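Local structure of endoglucanase (Ruminococcus champanellensis, 6WQV) at residues Y90-E94 with A95-R99. The protein probably hydrolyses internal beta-1,4 linkages of cellulose and related plant cell-wall polysaccharides, as a broad-specificity endoglucanase of glycoside hydrolase family 5. Sequence-based numbering, arbitrary orientation.
Sequences YQIDE and AWMNR
D93 is the N-cap of helix 94-108, which follows the second strand of the (beta/alpha)8 barrel, and the end of its side chain comes close to W96 and A95 in the first turn. Its CB lies 4.1 Å from CB of W96. With CG anti to the backbone N (chi1 -177°), the carboxylate lies beside the first amides of the helix, one oxygen engaging W96 N directly and the other reaching A95 N only through a water. OD2 accepts a weak, bent bond from W96 N (3.3 Å, 137° at the hydrogen) and also touches CB of A95, whereas OD1 accepts a hydrogen bond from a water 2.6 Å away, which in turn accepts from A95 N. The backbone carbonyl of D93 receives M97 N at 3.0 Å in a nearly straight bond. One residue before the cap, I92 meets the helix with its apolar branches: CD1 packs 3.8 Å from CE of M97, and CG2 sits at the edge of the W96 ring, near its plane. Farther along the turn, a second water links E94 OE2 to N98 ND2, while R149 of helix 129-149 forms a salt bridge with E94 and a hydrogen bond with N98 OD1. Shortening D93 to an alanine would remove the carboxylate, and W96 N would probably lose its side-chain capping acceptor and the water at A95 N one of its partners. A carboxylate at this position, beside the positive end of the helix dipole, is likely to be stabilised in its charged form.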
ATOM      1  N   TYR A  90      12.773 -17.884  -9.647  1.00 17.31           N
ATOM      2  CA  TYR A  90      11.535 -17.258  -9.201  1.00 17.50           C
ATOM      3  C   TYR A  90      10.876 -16.491 -10.346  1.00 14.75           C
ATOM      4  O   TYR A  90      10.499 -15.324 -10.222  1.00 16.16           O
ATOM      5  CB  TYR A  90      11.778 -16.347  -7.994  1.00 17.11           C
ATOM      6  CG  TYR A  90      12.290 -17.057  -6.756  1.00 16.25           C
ATOM      7  CD1 TYR A  90      11.475 -17.931  -6.053  1.00 18.74           C
ATOM      8  CD2 TYR A  90      13.585 -16.851  -6.288  1.00 16.43           C
ATOM      9  CE1 TYR A  90      11.928 -18.582  -4.923  1.00 18.22           C
ATOM     10  CE2 TYR A  90      14.048 -17.501  -5.151  1.00 18.79           C
ATOM     11  CZ  TYR A  90      13.210 -18.359  -4.469  1.00 18.46           C
ATOM     12  OH  TYR A  90      13.657 -19.006  -3.335  1.00 21.80           O
ATOM     13  N   GLN A  91      10.752 -17.168 -11.484  1.00 17.60           N
ATOM     14  CA  GLN A  91      10.206 -16.542 -12.676  1.00 17.33           C
ATOM     15  C   GLN A  91       8.738 -16.202 -12.477  1.00 16.99           C
ATOM     16  O   GLN A  91       7.932 -17.057 -12.097  1.00 17.86           O
ATOM     17  CB  GLN A  91      10.360 -17.502 -13.853  1.00 18.17           C
ATOM     18  CG  GLN A  91       9.703 -17.021 -15.112  1.00 20.24           C
ATOM     19  CD  GLN A  91      10.408 -15.828 -15.703  1.00 25.21           C
ATOM     20  OE1 GLN A  91      11.637 -15.774 -15.749  1.00 28.83           O
ATOM     21  NE2 GLN A  91       9.632 -14.851 -16.149  1.00 24.93           N
ATOM     22  N   ILE A  92       8.382 -14.955 -12.768  1.00 15.18           N
ATOM     23  CA  ILE A  92       6.995 -14.514 -12.677  1.00 14.21           C
ATOM     24  C   ILE A  92       6.270 -14.885 -13.965  1.00 15.36           C
ATOM     25  O   ILE A  92       6.765 -14.638 -15.071  1.00 17.52           O
ATOM     26  CB  ILE A  92       6.926 -13.006 -12.399  1.00 14.27           C
ATOM     27  CG1 ILE A  92       7.531 -12.705 -11.028  1.00 14.96           C
ATOM     28  CG2 ILE A  92       5.491 -12.519 -12.480  1.00 13.89           C
ATOM     29  CD1 ILE A  92       7.799 -11.242 -10.800  1.00 14.15           C
ATOM     30  N   ASP A  93       5.095 -15.498 -13.821  1.00 15.52           N
ATOM     31  CA  ASP A  93       4.261 -15.867 -14.959  1.00 17.95           C
ATOM     32  C   ASP A  93       4.034 -14.676 -15.881  1.00 14.89           C
ATOM     33  O   ASP A  93       3.582 -13.612 -15.450  1.00 13.99           O
ATOM     34  CB  ASP A  93       2.930 -16.381 -14.401  1.00 19.68           C
ATOM     35  CG  ASP A  93       1.986 -16.880 -15.466  1.00 28.17           C
ATOM     36  OD1 ASP A  93       2.378 -17.772 -16.247  1.00 31.74           O
ATOM     37  OD2 ASP A  93       0.833 -16.398 -15.495  1.00 31.22           O
ATOM     38  N   GLU A  94       4.357 -14.870 -17.163  1.00 17.10           N
ATOM     39  CA  GLU A  94       4.243 -13.782 -18.131  1.00 16.85           C
ATOM     40  C   GLU A  94       2.815 -13.246 -18.223  1.00 15.66           C
ATOM     41  O   GLU A  94       2.611 -12.030 -18.315  1.00 14.28           O
ATOM     42  CB  GLU A  94       4.718 -14.260 -19.502  1.00 20.22           C
ATOM     43  CG  GLU A  94       4.754 -13.182 -20.557  1.00 29.64           C
ATOM     44  CD  GLU A  94       5.871 -12.183 -20.338  1.00 42.56           C
ATOM     45  OE1 GLU A  94       6.624 -12.325 -19.348  1.00 47.11           O
ATOM     46  OE2 GLU A  94       5.991 -11.255 -21.163  1.00 47.92           O
ATOM     47  N   ALA A  95       1.815 -14.136 -18.235  1.00 16.54           N
ATOM     48  CA  ALA A  95       0.434 -13.677 -18.342  1.00 16.44           C
ATOM     49  C   ALA A  95       0.057 -12.796 -17.160  1.00 15.16           C
ATOM     50  O   ALA A  95      -0.709 -11.834 -17.307  1.00 14.70           O
ATOM     51  CB  ALA A  95      -0.518 -14.870 -18.437  1.00 17.78           C
ATOM     52  N   TRP A  96       0.578 -13.108 -15.976  1.00 13.09           N
ATOM     53  CA  TRP A  96       0.304 -12.282 -14.808  1.00 11.13           C
ATOM     54  C   TRP A  96       0.977 -10.929 -14.931  1.00 12.11           C
ATOM     55  O   TRP A  96       0.363  -9.894 -14.672  1.00 12.57           O
ATOM     56  CB  TRP A  96       0.804 -12.986 -13.558  1.00 12.07           C
ATOM     57  CG  TRP A  96       0.538 -12.243 -12.293  1.00 11.48           C
ATOM     58  CD1 TRP A  96       1.462 -11.699 -11.443  1.00 11.14           C
ATOM     59  CD2 TRP A  96      -0.742 -11.980 -11.712  1.00 10.44           C
ATOM     60  NE1 TRP A  96       0.831 -11.113 -10.376  1.00 11.14           N
ATOM     61  CE2 TRP A  96      -0.524 -11.272 -10.520  1.00 10.07           C
ATOM     62  CE3 TRP A  96      -2.050 -12.277 -12.091  1.00 12.52           C
ATOM     63  CZ2 TRP A  96      -1.562 -10.858  -9.698  1.00 11.40           C
ATOM     64  CZ3 TRP A  96      -3.080 -11.867 -11.280  1.00 13.37           C
ATOM     65  CH2 TRP A  96      -2.833 -11.166 -10.093  1.00 12.35           C
ATOM     66  N   MET A  97       2.261 -10.923 -15.304  1.00 12.96           N
ATOM     67  CA  MET A  97       2.956  -9.653 -15.468  1.00 13.42           C
ATOM     68  C   MET A  97       2.238  -8.773 -16.481  1.00 13.16           C
ATOM     69  O   MET A  97       2.122  -7.561 -16.277  1.00 12.36           O
ATOM     70  CB  MET A  97       4.411  -9.896 -15.871  1.00 12.49           C
ATOM     71  CG  MET A  97       5.259  -8.633 -15.901  1.00 12.88           C
ATOM     72  SD  MET A  97       5.586  -7.927 -14.266  1.00 14.00           S
ATOM     73  CE  MET A  97       7.010  -8.863 -13.717  1.00 15.92           C
ATOM     74  N   ASN A  98       1.720  -9.376 -17.563  1.00 12.76           N
ATOM     75  CA  ASN A  98       1.001  -8.612 -18.579  1.00 13.40           C
ATOM     76  C   ASN A  98      -0.264  -7.992 -18.000  1.00 13.94           C
ATOM     77  O   ASN A  98      -0.585  -6.833 -18.288  1.00 13.27           O
ATOM     78  CB  ASN A  98       0.633  -9.498 -19.772  1.00 15.58           C
ATOM     79  CG  ASN A  98       1.829  -9.888 -20.621  1.00 18.76           C
ATOM     80  OD1 ASN A  98       2.911  -9.317 -20.496  1.00 18.61           O
ATOM     81  ND2 ASN A  98       1.634 -10.861 -21.499  1.00 19.54           N
ATOM     82  N   ARG A  99      -1.005  -8.751 -17.194  1.00 13.24           N
ATOM     83  CA  ARG A  99      -2.219  -8.198 -16.601  1.00 13.09           C
ATOM     84  C   ARG A  99      -1.895  -7.081 -15.619  1.00 11.51           C
ATOM     85  O   ARG A  99      -2.577  -6.047 -15.598  1.00 11.76           O
ATOM     86  CB  ARG A  99      -3.034  -9.303 -15.925  1.00 11.70           C
ATOM     87  CG  ARG A  99      -4.294  -8.798 -15.243  1.00 12.95           C
ATOM     88  CD  ARG A  99      -5.221  -8.062 -16.198  1.00 11.30           C
ATOM     89  NE  ARG A  99      -6.374  -7.544 -15.469  1.00 12.57           N
ATOM     90  CZ  ARG A  99      -7.190  -6.594 -15.915  1.00 11.96           C
ATOM     91  NH1 ARG A  99      -6.998  -6.030 -17.095  1.00 12.99           N
ATOM     92  NH2 ARG A  99      -8.198  -6.195 -15.153  1.00 13.44           N
TER
HETATM   93  O   HOH W   1       2.022 -17.075 -18.769  1.00 30.17           O
HETATM   94  O   HOH W   2       4.074 -11.497 -23.265  1.00 39.74           O